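Local coordinates for protein HTH-type transcriptional regulator LysG (PDB 3ISP) that binds DNA as a homodimeric LysR-type regulator and probably activates expression of the exporter LysE while repressing its own gene, at residues L14-E19 and D24-R29; S43-V48 and V53-P58; A64-L69 and L136-A141; L71-A76 and Q269-D274. All coordinates share one frame; numbering follows the deposited sequence.

Interaction 1: L14-E19 and D24-R29; sequences LAAVVE and DAAAER
Val17 sets CG1 anti to its backbone N (chi1 171°), which leaves CG2 beside that nitrogen and turned to the methyl of Ala26, with 3.8 Å between Val17 CG2 and Ala26 CB. Ala26 has no torsion to adjust, and its CB leaves the backbone pointing toward helix 9-20. It lands where two consecutive residues meet: Ala16 CB lies 3.6 Å from Ala26 CB, tip to tip, and Ala26 CB also lies 3.7 Å from the backbone N of Val17. One methyl thus rests against a methyl, a valine branch and the peptide link between Ala16 and Val17. With such short side chains the backbones come close, Val17 CA to Ala26 CA being 5.2 Å. The segments belong to helices 9-20 and 23-27 of the winged helix-turn-helix domain, and 24-29 falls within the predicted helix-turn-helix motif itself. The side-chain contacts are apolar and pack the short helix 23-27 on helix 9-20. On other sides Val17 meets Val37 and Ile41 of helix 34-48 and Val53 of the wing, while Ala16 touches Leu30.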
loop_
_atom_site.group_PDB
_atom_site.type_symbol
_atom_site.label_atom_id
_atom_site.label_comp_id
_atom_site.label_asym_id
_atom_site.label_seq_id
_atom_site.Cartn_x
_atom_site.Cartn_y
_atom_site.Cartn_z
ATOM N N LEU A 14 -24.701 -2.824 9.794
ATOM C CA LEU A 14 -23.301 -2.830 9.414
ATOM C C LEU A 14 -23.161 -2.961 7.907
ATOM O O LEU A 14 -22.721 -2.036 7.215
ATOM C CB LEU A 14 -22.611 -4.015 10.080
ATOM C CG LEU A 14 -21.097 -4.044 9.955
ATOM C CD1 LEU A 14 -20.552 -2.712 10.395
ATOM C CD2 LEU A 14 -20.512 -5.153 10.785
ATOM N N ALA A 15 -23.554 -4.134 7.414
ATOM C CA ALA A 15 -23.395 -4.516 6.015
ATOM C C ALA A 15 -23.920 -3.442 5.088
ATOM O O ALA A 15 -23.344 -3.189 4.025
ATOM C CB ALA A 15 -24.095 -5.845 5.744
ATOM N N ALA A 16 -25.012 -2.808 5.501
ATOM C CA ALA A 16 -25.622 -1.746 4.718
ATOM C C ALA A 16 -24.740 -0.510 4.748
ATOM O O ALA A 16 -24.495 0.112 3.718
ATOM C CB ALA A 16 -27.001 -1.429 5.244
ATOM N N VAL A 17 -24.244 -0.170 5.929
ATOM C CA VAL A 17 -23.417 1.015 6.085
ATOM C C VAL A 17 -22.082 0.876 5.358
ATOM O O VAL A 17 -21.526 1.865 4.890
ATOM C CB VAL A 17 -23.177 1.341 7.568
ATOM C CG1 VAL A 17 -22.142 2.441 7.716
ATOM C CG2 VAL A 17 -24.473 1.760 8.224
ATOM N N VAL A 18 -21.570 -0.345 5.250
ATOM C CA VAL A 18 -20.300 -0.545 4.564
ATOM C C VAL A 18 -20.458 -0.663 3.052
ATOM O O VAL A 18 -19.724 -0.036 2.293
ATOM C CB VAL A 18 -19.549 -1.766 5.096
ATOM C CG1 VAL A 18 -18.562 -2.260 4.063
ATOM C CG2 VAL A 18 -18.846 -1.413 6.401
ATOM N N GLU A 19 -21.419 -1.466 2.615
ATOM C CA GLU A 19 -21.663 -1.637 1.187
ATOM C C GLU A 19 -22.129 -0.331 0.526
ATOM O O GLU A 19 -21.998 -0.162 -0.685
ATOM C CB GLU A 19 -22.684 -2.755 0.960
ATOM C CG GLU A 19 -22.755 -3.272 -0.473
ATOM C CD GLU A 19 -23.520 -4.585 -0.582
ATOM O OE1 GLU A 19 -23.768 -5.225 0.468
ATOM O OE2 GLU A 19 -23.868 -4.976 -1.718
ATOM N N ASP A 24 -26.456 7.798 6.587
ATOM C CA ASP A 24 -27.730 8.306 6.084
ATOM C C ASP A 24 -28.274 7.426 4.963
ATOM O O ASP A 24 -29.465 7.098 4.938
ATOM C CB ASP A 24 -27.582 9.749 5.591
ATOM C CG ASP A 24 -27.738 10.769 6.708
ATOM O OD1 ASP A 24 -28.058 10.365 7.848
ATOM O OD2 ASP A 24 -27.544 11.976 6.441
ATOM N N ALA A 25 -27.399 7.053 4.035
ATOM C CA ALA A 25 -27.799 6.193 2.933
ATOM C C ALA A 25 -28.435 4.923 3.476
ATOM O O ALA A 25 -29.597 4.636 3.200
ATOM C CB ALA A 25 -26.612 5.865 2.046
ATOM N N ALA A 26 -27.679 4.178 4.271
ATOM C CA ALA A 26 -28.139 2.888 4.770
ATOM C C ALA A 26 -29.359 3.012 5.674
ATOM O O ALA A 26 -29.982 2.009 6.022
ATOM C CB ALA A 26 -27.017 2.171 5.490
ATOM N N ALA A 27 -29.691 4.243 6.055
ATOM C CA ALA A 27 -30.888 4.504 6.851
ATOM C C ALA A 27 -32.117 4.552 5.945
ATOM O O ALA A 27 -33.138 3.915 6.220
ATOM C CB ALA A 27 -30.744 5.806 7.637
ATOM N N GLU A 28 -32.007 5.315 4.859
ATOM C CA GLU A 28 -33.057 5.371 3.853
ATOM C C GLU A 28 -32.931 4.139 2.958
ATOM O O GLU A 28 -33.085 4.221 1.736
ATOM C CB GLU A 28 -32.935 6.651 3.025
ATOM C CG GLU A 28 -34.197 7.033 2.272
ATOM C CD GLU A 28 -33.927 7.964 1.098
ATOM O OE1 GLU A 28 -32.845 7.850 0.478
ATOM O OE2 GLU A 28 -34.800 8.806 0.787
ATOM N N ARG A 29 -32.639 2.999 3.579
ATOM C CA ARG A 29 -32.467 1.745 2.860
ATOM C C ARG A 29 -32.982 0.598 3.711
ATOM O O ARG A 29 -33.155 -0.522 3.233
ATOM C CB ARG A 29 -30.992 1.521 2.542
ATOM C CG ARG A 29 -30.737 0.706 1.286
ATOM C CD ARG A 29 -31.094 1.494 0.027
ATOM N NE ARG A 29 -30.222 1.206 -1.117
ATOM C CZ ARG A 29 -29.593 0.052 -1.340
ATOM N NH1 ARG A 29 -29.735 -0.975 -0.512
ATOM N NH2 ARG A 29 -28.824 -0.078 -2.415
#

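Interaction 2: S43-V48 and V53-P58; sequences SLEQQV and VVREKP
Glu45 and Arg55 reach for each other from opposite directions, one off helix 34-48 and the other from the loop after strand 53-54, and their charged ends meet as a salt bridge. The two flat groups do not share a plane: carboxylate and guanidinium are turned 54° apart. Consistent with this twist, the two bonds are unequal. Arg55 NH2 gives the straighter one, to Glu45 OE1 at 2.8 Å with an N-H...O angle of 172°, the oxygen lying at the guanidinium edge, in its plane, and being met on its syn side. Arg55 NH1 is also 2.8 Å from Glu45 OE2, but that bond is bent and weak, the oxygen lying oblique to the guanidinium. The bend of the arginine chain at chi2 (84°) carries its end back toward the helix, while the glutamate runs extended beyond CG. Strand 53-54 pairs antiparallel with 60-61 to form the wing of the winged helix-turn-helix domain, so the bridge ties the wing to the helix that closes the predicted DNA-binding motif. Glu45 OE2 has a further partner in the backbone N of Leu52, which helps fix the rotation of the carboxylate. Val53 adds a looser approach, its backbone N 3.7 Å from Glu45 OE2. Leu273 of the second subunit packs against Glu45, and Ile41 lies beside both Val53 and Arg55.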
loop_
_atom_site.group_PDB
_atom_site.type_symbol
_atom_site.label_atom_id
_atom_site.label_comp_id
_atom_site.label_asym_id
_atom_site.label_seq_id
_atom_site.Cartn_x
_atom_site.Cartn_y
_atom_site.Cartn_z
ATOM N N SER A 43 -24.543 -0.731 19.361
ATOM C CA SER A 43 -24.923 -1.799 20.281
ATOM C C SER A 43 -24.161 -3.052 19.892
ATOM O O SER A 43 -23.799 -3.877 20.739
ATOM C CB SER A 43 -26.436 -2.042 20.237
ATOM O OG SER A 43 -26.915 -2.476 21.501
ATOM N N LEU A 44 -23.913 -3.164 18.592
ATOM C CA LEU A 44 -23.177 -4.276 18.012
ATOM C C LEU A 44 -21.683 -4.138 18.286
ATOM O O LEU A 44 -20.996 -5.136 18.543
ATOM C CB LEU A 44 -23.442 -4.321 16.511
ATOM C CG LEU A 44 -22.624 -5.279 15.659
ATOM C CD1 LEU A 44 -22.772 -6.707 16.136
ATOM C CD2 LEU A 44 -23.063 -5.143 14.221
ATOM N N GLU A 45 -21.191 -2.897 18.223
ATOM C CA GLU A 45 -19.825 -2.575 18.623
ATOM C C GLU A 45 -19.646 -2.853 20.103
ATOM O O GLU A 45 -18.599 -3.336 20.527
ATOM C CB GLU A 45 -19.495 -1.115 18.332
ATOM C CG GLU A 45 -18.853 -0.890 16.984
ATOM C CD GLU A 45 -18.912 0.559 16.541
ATOM O OE1 GLU A 45 -19.498 1.383 17.280
ATOM O OE2 GLU A 45 -18.378 0.876 15.453
ATOM N N GLN A 46 -20.682 -2.544 20.881
ATOM C CA GLN A 46 -20.708 -2.853 22.303
ATOM C C GLN A 46 -20.617 -4.352 22.547
ATOM O O GLN A 46 -19.708 -4.822 23.230
ATOM C CB GLN A 46 -21.975 -2.299 22.937
ATOM C CG GLN A 46 -21.855 -0.860 23.411
ATOM C CD GLN A 46 -21.001 -0.730 24.665
ATOM O OE1 GLN A 46 -20.556 -1.736 25.236
ATOM N NE2 GLN A 46 -20.769 0.510 25.103
ATOM N N GLN A 47 -21.563 -5.100 21.990
ATOM C CA GLN A 47 -21.602 -6.546 22.184
ATOM C C GLN A 47 -20.268 -7.200 21.842
ATOM O O GLN A 47 -19.768 -8.056 22.569
ATOM C CB GLN A 47 -22.731 -7.171 21.354
ATOM C CG GLN A 47 -22.708 -8.701 21.287
ATOM C CD GLN A 47 -22.806 -9.369 22.657
ATOM O OE1 GLN A 47 -23.491 -8.870 23.557
ATOM N NE2 GLN A 47 -22.123 -10.507 22.816
ATOM N N VAL A 48 -19.683 -6.776 20.736
ATOM C CA VAL A 48 -18.484 -7.428 20.229
ATOM C C VAL A 48 -17.204 -6.813 20.776
ATOM O O VAL A 48 -16.142 -7.435 20.771
ATOM C CB VAL A 48 -18.493 -7.423 18.705
ATOM C CG1 VAL A 48 -17.201 -6.870 18.153
ATOM C CG2 VAL A 48 -18.794 -8.820 18.190
ATOM N N VAL A 53 -16.771 0.067 12.173
ATOM C CA VAL A 53 -16.936 0.905 10.999
ATOM C C VAL A 53 -16.179 2.202 11.161
ATOM O O VAL A 53 -16.405 2.934 12.116
ATOM C CB VAL A 53 -18.401 1.326 10.823
ATOM C CG1 VAL A 53 -18.568 2.094 9.523
ATOM C CG2 VAL A 53 -19.311 0.131 10.859
ATOM N N VAL A 54 -15.294 2.506 10.225
ATOM C CA VAL A 54 -14.726 3.838 10.178
ATOM C C VAL A 54 -15.839 4.797 9.737
ATOM O O VAL A 54 -16.418 4.630 8.664
ATOM C CB VAL A 54 -13.560 3.910 9.202
ATOM C CG1 VAL A 54 -12.651 5.051 9.582
ATOM C CG2 VAL A 54 -12.797 2.607 9.209
ATOM N N ARG A 55 -16.144 5.793 10.568
ATOM C CA ARG A 55 -17.287 6.671 10.319
ATOM C C ARG A 55 -17.066 7.669 9.185
ATOM O O ARG A 55 -18.029 8.219 8.652
ATOM C CB ARG A 55 -17.688 7.425 11.592
ATOM C CG ARG A 55 -18.786 6.765 12.411
ATOM C CD ARG A 55 -18.249 5.698 13.352
ATOM N NE ARG A 55 -19.314 5.044 14.107
ATOM C CZ ARG A 55 -19.114 4.045 14.960
ATOM N NH1 ARG A 55 -17.886 3.586 15.165
ATOM N NH2 ARG A 55 -20.138 3.509 15.617
ATOM N N GLU A 56 -15.806 7.881 8.810
ATOM C CA GLU A 56 -15.428 8.976 7.912
ATOM C C GLU A 56 -15.882 8.851 6.461
ATOM O O GLU A 56 -16.377 7.807 6.023
ATOM C CB GLU A 56 -13.907 9.156 7.893
ATOM C CG GLU A 56 -13.233 9.231 9.252
ATOM C CD GLU A 56 -11.790 8.748 9.196
ATOM O OE1 GLU A 56 -11.550 7.701 8.555
ATOM O OE2 GLU A 56 -10.901 9.406 9.784
ATOM N N LYS A 57 -15.684 9.962 5.745
ATOM C CA LYS A 57 -15.770 10.080 4.281
ATOM C C LYS A 57 -16.620 8.995 3.599
ATOM O O LYS A 57 -17.836 9.144 3.532
ATOM C CB LYS A 57 -14.358 10.182 3.695
ATOM C CG LYS A 57 -14.238 11.040 2.453
ATOM C CD LYS A 57 -13.866 12.469 2.801
ATOM C CE LYS A 57 -13.262 13.150 1.593
ATOM N NZ LYS A 57 -12.213 12.283 0.989
ATOM N N PRO A 58 -16.001 7.919 3.068
ATOM C CA PRO A 58 -16.867 6.780 2.749
ATOM C C PRO A 58 -16.741 5.743 3.860
ATOM O O PRO A 58 -15.626 5.467 4.299
ATOM C CB PRO A 58 -16.252 6.215 1.459
ATOM C CG PRO A 58 -15.006 7.046 1.181
ATOM C CD PRO A 58 -14.672 7.733 2.463
#

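Interaction 3: A64-L69 and L136-A141; sequences AGIPLL and LREGVA
Ile66 and Glu138 meet through their aliphatic parts, CG1 of Ile66 standing 3.7 Å from CG of Glu138, with the two side chains running at a slant to one another. This is the close-packed half of the contact. The second branch of Ile66 points to the neighbouring residue, where CG2 lies 3.6 Å from the backbone O of Arg137 and 4.0 Å from Arg137 CB. One turn further along helix 66-82, Leu69 lays its CB 3.8 Å from the backbone O of Glu138. Gly139 follows immediately, leaving helical geometry with a positive phi of 73°, a conformation that suits glycine, just after helix 129-137 ends. The looser half lies outward, where the polar ends begin. Glu138 places CG beside its own backbone N (chi1 -70°) and then extends; OE2 comes no nearer than 4.2 Å to Ile66 CG1, and the carboxylate has its stronger partner in Arg134, bound in a salt bridge. Of the Arg137 side chain, CB is what meets Ile66; the rest of its chain leaves Ile66, bending at chi3, and the side chain also touches Pro153. The contact joins the linker helix of this LysR-type protein to its regulatory domain. Between the two segments the chemistry is that of aliphatic carbons packed on one another and on two backbone carbonyls. Van der Waals fit therefore joins them, while the carbonyl of Arg137, which also faces Ile66, has its polar partner in NH1 of Arg70.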
loop_
_atom_site.group_PDB
_atom_site.type_symbol
_atom_site.label_atom_id
_atom_site.label_comp_id
_atom_site.label_asym_id
_atom_site.label_seq_id
_atom_site.Cartn_x
_atom_site.Cartn_y
_atom_site.Cartn_z
ATOM N N ALA A 64 -11.742 -5.604 12.143
ATOM C CA ALA A 64 -12.504 -6.489 13.010
ATOM C C ALA A 64 -13.938 -6.596 12.557
ATOM O O ALA A 64 -14.678 -7.457 13.014
ATOM C CB ALA A 64 -12.438 -6.027 14.446
ATOM N N GLY A 65 -14.332 -5.714 11.659
ATOM C CA GLY A 65 -15.687 -5.733 11.141
ATOM C C GLY A 65 -15.834 -6.629 9.922
ATOM O O GLY A 65 -16.947 -6.914 9.493
ATOM N N ILE A 66 -14.713 -7.064 9.354
ATOM C CA ILE A 66 -14.756 -7.975 8.216
ATOM C C ILE A 66 -15.570 -9.237 8.522
ATOM O O ILE A 66 -16.525 -9.536 7.819
ATOM C CB ILE A 66 -13.339 -8.347 7.698
ATOM C CG1 ILE A 66 -12.907 -7.404 6.568
ATOM C CG2 ILE A 66 -13.309 -9.775 7.182
ATOM C CD1 ILE A 66 -12.333 -6.082 7.024
ATOM N N PRO A 67 -15.205 -9.972 9.578
ATOM C CA PRO A 67 -15.926 -11.209 9.899
ATOM C C PRO A 67 -17.441 -11.034 10.097
ATOM O O PRO A 67 -18.202 -11.911 9.701
ATOM C CB PRO A 67 -15.263 -11.665 11.196
ATOM C CG PRO A 67 -13.891 -11.080 11.130
ATOM C CD PRO A 67 -14.057 -9.756 10.474
ATOM N N LEU A 68 -17.885 -9.938 10.695
ATOM C CA LEU A 68 -19.321 -9.710 10.821
ATOM C C LEU A 68 -19.943 -9.304 9.484
ATOM O O LEU A 68 -21.136 -9.474 9.271
ATOM C CB LEU A 68 -19.627 -8.652 11.884
ATOM C CG LEU A 68 -18.923 -8.696 13.244
ATOM C CD1 LEU A 68 -19.692 -7.824 14.236
ATOM C CD2 LEU A 68 -18.775 -10.110 13.784
ATOM N N LEU A 69 -19.135 -8.749 8.591
ATOM C CA LEU A 69 -19.587 -8.429 7.248
ATOM C C LEU A 69 -19.980 -9.708 6.548
ATOM O O LEU A 69 -21.044 -9.804 5.929
ATOM C CB LEU A 69 -18.468 -7.774 6.461
ATOM C CG LEU A 69 -18.488 -6.258 6.473
ATOM C CD1 LEU A 69 -17.688 -5.754 5.305
ATOM C CD2 LEU A 69 -19.930 -5.779 6.395
ATOM N N LEU A 136 -13.961 -13.167 -0.311
ATOM C CA LEU A 136 -14.510 -14.267 0.470
ATOM C C LEU A 136 -14.613 -13.884 1.940
ATOM O O LEU A 136 -15.674 -14.012 2.540
ATOM C CB LEU A 136 -13.673 -15.532 0.315
ATOM C CG LEU A 136 -13.830 -16.290 -0.994
ATOM C CD1 LEU A 136 -13.165 -17.650 -0.863
ATOM C CD2 LEU A 136 -15.298 -16.443 -1.341
ATOM N N ARG A 137 -13.511 -13.423 2.517
ATOM C CA ARG A 137 -13.522 -12.951 3.890
ATOM C C ARG A 137 -14.634 -11.940 4.128
ATOM O O ARG A 137 -15.323 -12.003 5.143
ATOM C CB ARG A 137 -12.181 -12.321 4.254
ATOM C CG ARG A 137 -11.124 -13.320 4.683
ATOM C CD ARG A 137 -9.905 -12.629 5.256
ATOM N NE ARG A 137 -9.455 -11.535 4.397
ATOM C CZ ARG A 137 -8.569 -11.664 3.414
ATOM N NH1 ARG A 137 -8.024 -12.852 3.153
ATOM N NH2 ARG A 137 -8.229 -10.604 2.690
ATOM N N GLU A 138 -14.812 -11.017 3.192
ATOM C CA GLU A 138 -15.734 -9.898 3.374
ATOM C C GLU A 138 -17.207 -10.226 3.058
ATOM O O GLU A 138 -18.071 -9.336 3.069
ATOM C CB GLU A 138 -15.269 -8.686 2.543
ATOM C CG GLU A 138 -13.983 -8.013 3.041
ATOM C CD GLU A 138 -13.629 -6.745 2.260
ATOM O OE1 GLU A 138 -14.370 -6.406 1.306
ATOM O OE2 GLU A 138 -12.610 -6.089 2.602
ATOM N N GLY A 139 -17.483 -11.495 2.767
ATOM C CA GLY A 139 -18.829 -11.939 2.443
ATOM C C GLY A 139 -19.291 -11.485 1.076
ATOM O O GLY A 139 -20.397 -11.815 0.646
ATOM N N VAL A 140 -18.448 -10.725 0.386
ATOM C CA VAL A 140 -18.789 -10.222 -0.941
ATOM C C VAL A 140 -19.021 -11.365 -1.919
ATOM O O VAL A 140 -19.982 -11.340 -2.691
ATOM C CB VAL A 140 -17.707 -9.259 -1.490
ATOM C CG1 VAL A 140 -17.780 -9.157 -3.011
ATOM C CG2 VAL A 140 -17.849 -7.893 -0.852
ATOM N N ALA A 141 -18.149 -12.368 -1.883
ATOM C CA ALA A 141 -18.307 -13.551 -2.728
ATOM C C ALA A 141 -18.701 -14.757 -1.891
ATOM O O ALA A 141 -18.167 -14.960 -0.801
ATOM C CB ALA A 141 -17.031 -13.834 -3.474
#

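Interaction 4: L71-A76 and Q269-D274; sequences LAAQTA and QCWKLD
Leu273, whose backbone O accepts a hydrogen bond from NH1 of Arg156, brings its CD2 to 3.7 Å from CB of Gln74. The contact sets the linker helix 66-82 of the LysR-type architecture against the end of strand 255-271, which belongs to the mixed sheet of the regulatory domain, a fold of the periplasmic-binding-protein type. Gln74 does most of the touching. Its CG sits beside the backbone N (chi1 -49°) and the chain then extends, which carries the side chain across the indole of Trp271. CG lies over the face in a CH-pi contact, 3.9 Å from the centroid of the five-membered ring and 15° off its normal. Further out the carboxamide stands almost upright on the ring, the two planes 88° apart, and NE2 lies over one face of the indole. The six-membered part of the indole reaches past Gln74 to the preceding residue, with CH2 of Trp271 3.9 Å from CB of Ala73. Most of the participants are buried, and Trp271 also packs on Met142. On the dimer side Gln74 meets Leu78 of the second subunit and Thr75 meets its own counterpart there, so the helix that receives the tryptophan also takes part in pairing the subunits. The backbone O of Ala73 stands oblique to the indole, 3.6 Å from Trp271 CH2.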
loop_
_atom_site.group_PDB
_atom_site.type_symbol
_atom_site.label_atom_id
_atom_site.label_comp_id
_atom_site.label_asym_id
_atom_site.label_seq_id
_atom_site.Cartn_x
_atom_site.Cartn_y
_atom_site.Cartn_z
ATOM N N LEU A 71 -20.534 -12.550 8.133
ATOM C CA LEU A 71 -21.625 -13.075 8.941
ATOM C C LEU A 71 -22.978 -12.568 8.462
ATOM O O LEU A 71 -23.944 -13.323 8.373
ATOM C CB LEU A 71 -21.431 -12.690 10.405
ATOM C CG LEU A 71 -22.509 -13.213 11.353
ATOM C CD1 LEU A 71 -22.548 -14.732 11.322
ATOM C CD2 LEU A 71 -22.270 -12.720 12.763
ATOM N N ALA A 72 -23.044 -11.280 8.159
ATOM C CA ALA A 72 -24.283 -10.688 7.699
ATOM C C ALA A 72 -24.753 -11.347 6.398
ATOM O O ALA A 72 -25.951 -11.589 6.205
ATOM C CB ALA A 72 -24.119 -9.180 7.522
ATOM N N ALA A 73 -23.806 -11.647 5.512
ATOM C CA ALA A 73 -24.154 -12.123 4.178
ATOM C C ALA A 73 -24.463 -13.617 4.138
ATOM O O ALA A 73 -25.309 -14.058 3.357
ATOM C CB ALA A 73 -23.070 -11.775 3.181
ATOM N N GLN A 74 -23.780 -14.399 4.965
ATOM C CA GLN A 74 -24.072 -15.819 5.022
ATOM C C GLN A 74 -25.448 -15.952 5.643
ATOM O O GLN A 74 -26.261 -16.770 5.224
ATOM C CB GLN A 74 -23.011 -16.562 5.833
ATOM C CG GLN A 74 -21.586 -16.214 5.415
ATOM C CD GLN A 74 -20.526 -17.046 6.118
ATOM O OE1 GLN A 74 -20.436 -17.071 7.344
ATOM N NE2 GLN A 74 -19.699 -17.714 5.331
ATOM N N THR A 75 -25.715 -15.109 6.630
ATOM C CA THR A 75 -27.001 -15.103 7.306
ATOM C C THR A 75 -28.127 -14.719 6.355
ATOM O O THR A 75 -29.211 -15.303 6.389
ATOM C CB THR A 75 -26.977 -14.136 8.501
ATOM O OG1 THR A 75 -26.467 -14.824 9.650
ATOM C CG2 THR A 75 -28.366 -13.612 8.802
ATOM N N ALA A 76 -27.860 -13.735 5.506
ATOM C CA ALA A 76 -28.842 -13.258 4.541
ATOM C C ALA A 76 -29.210 -14.331 3.519
ATOM O O ALA A 76 -30.344 -14.371 3.032
ATOM C CB ALA A 76 -28.320 -12.012 3.836
ATOM N N GLN A 269 -13.057 -22.627 -3.339
ATOM C CA GLN A 269 -13.391 -22.254 -1.966
ATOM C C GLN A 269 -14.767 -21.587 -1.887
ATOM O O GLN A 269 -15.045 -20.650 -2.637
ATOM C CB GLN A 269 -12.324 -21.327 -1.378
ATOM C CG GLN A 269 -10.995 -22.012 -1.215
ATOM C CD GLN A 269 -10.119 -21.412 -0.132
ATOM O OE1 GLN A 269 -10.592 -21.047 0.943
ATOM N NE2 GLN A 269 -8.825 -21.350 -0.398
ATOM N N CYS A 270 -15.619 -22.068 -0.981
ATOM C CA CYS A 270 -16.940 -21.472 -0.779
ATOM C C CYS A 270 -17.375 -21.474 0.688
ATOM O O CYS A 270 -16.810 -22.193 1.516
ATOM C CB CYS A 270 -17.989 -22.179 -1.634
ATOM S SG CYS A 270 -18.290 -23.904 -1.200
ATOM N N TRP A 271 -18.387 -20.662 0.997
ATOM C CA TRP A 271 -18.925 -20.562 2.354
ATOM C C TRP A 271 -19.164 -21.917 2.988
ATOM O O TRP A 271 -19.964 -22.708 2.490
ATOM C CB TRP A 271 -20.245 -19.797 2.373
ATOM C CG TRP A 271 -20.097 -18.327 2.181
ATOM C CD1 TRP A 271 -18.957 -17.592 2.322
ATOM C CD2 TRP A 271 -21.133 -17.405 1.842
ATOM N NE1 TRP A 271 -19.221 -16.270 2.069
ATOM C CE2 TRP A 271 -20.550 -16.129 1.773
ATOM C CE3 TRP A 271 -22.497 -17.537 1.579
ATOM C CZ2 TRP A 271 -21.287 -14.986 1.452
ATOM C CZ3 TRP A 271 -23.228 -16.399 1.254
ATOM C CH2 TRP A 271 -22.619 -15.144 1.192
ATOM N N LYS A 272 -18.470 -22.175 4.091
ATOM C CA LYS A 272 -18.734 -23.353 4.904
ATOM C C LYS A 272 -20.053 -23.187 5.658
ATOM O O LYS A 272 -20.128 -22.476 6.659
ATOM C CB LYS A 272 -17.589 -23.589 5.886
ATOM C CG LYS A 272 -17.744 -24.831 6.749
ATOM C CD LYS A 272 -16.440 -25.153 7.484
ATOM C CE LYS A 272 -15.933 -23.952 8.274
ATOM N NZ LYS A 272 -14.470 -24.032 8.531
ATOM N N LEU A 273 -21.088 -23.841 5.151
ATOM C CA LEU A 273 -22.406 -23.812 5.744
ATOM C C LEU A 273 -23.284 -24.717 4.915
ATOM O O LEU A 273 -22.836 -25.245 3.909
ATOM C CB LEU A 273 -22.971 -22.394 5.774
ATOM C CG LEU A 273 -22.949 -21.567 4.488
ATOM C CD1 LEU A 273 -23.928 -22.109 3.462
ATOM C CD2 LEU A 273 -23.262 -20.109 4.800
ATOM N N ASP A 274 -24.528 -24.907 5.340
ATOM C CA ASP A 274 -25.489 -25.669 4.546
ATOM C C ASP A 274 -26.282 -24.760 3.614
ATOM O O ASP A 274 -26.788 -23.710 4.017
ATOM C CB ASP A 274 -26.446 -26.435 5.452
ATOM C CG ASP A 274 -25.792 -27.628 6.103
ATOM O OD1 ASP A 274 -24.726 -28.060 5.598
ATOM O OD2 ASP A 274 -26.344 -28.126 7.114
#

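Interactions 1 and 2 share the winged helix-turn-helix domain, with centres about 12 Å apart; they join where Val17 CG1 packs on Val53 CG1 at 4.0 Å. Helix 66-82 carries the chain from there into the regulatory domain and serves both interactions 3 and 4, whose centres are about 10 Å apart. Between these two, Gly139 O lies 3.7 Å from Ala73 CB and also borders Trp271. The linker helix reaches back to interaction 1 as well: Val18 CG1 meets Leu69 CD1 at 3.8 Å, and Ala15 CB meets Ala72 CB at the same distance. Interactions 2, 3 and 4 all also touch the second subunit.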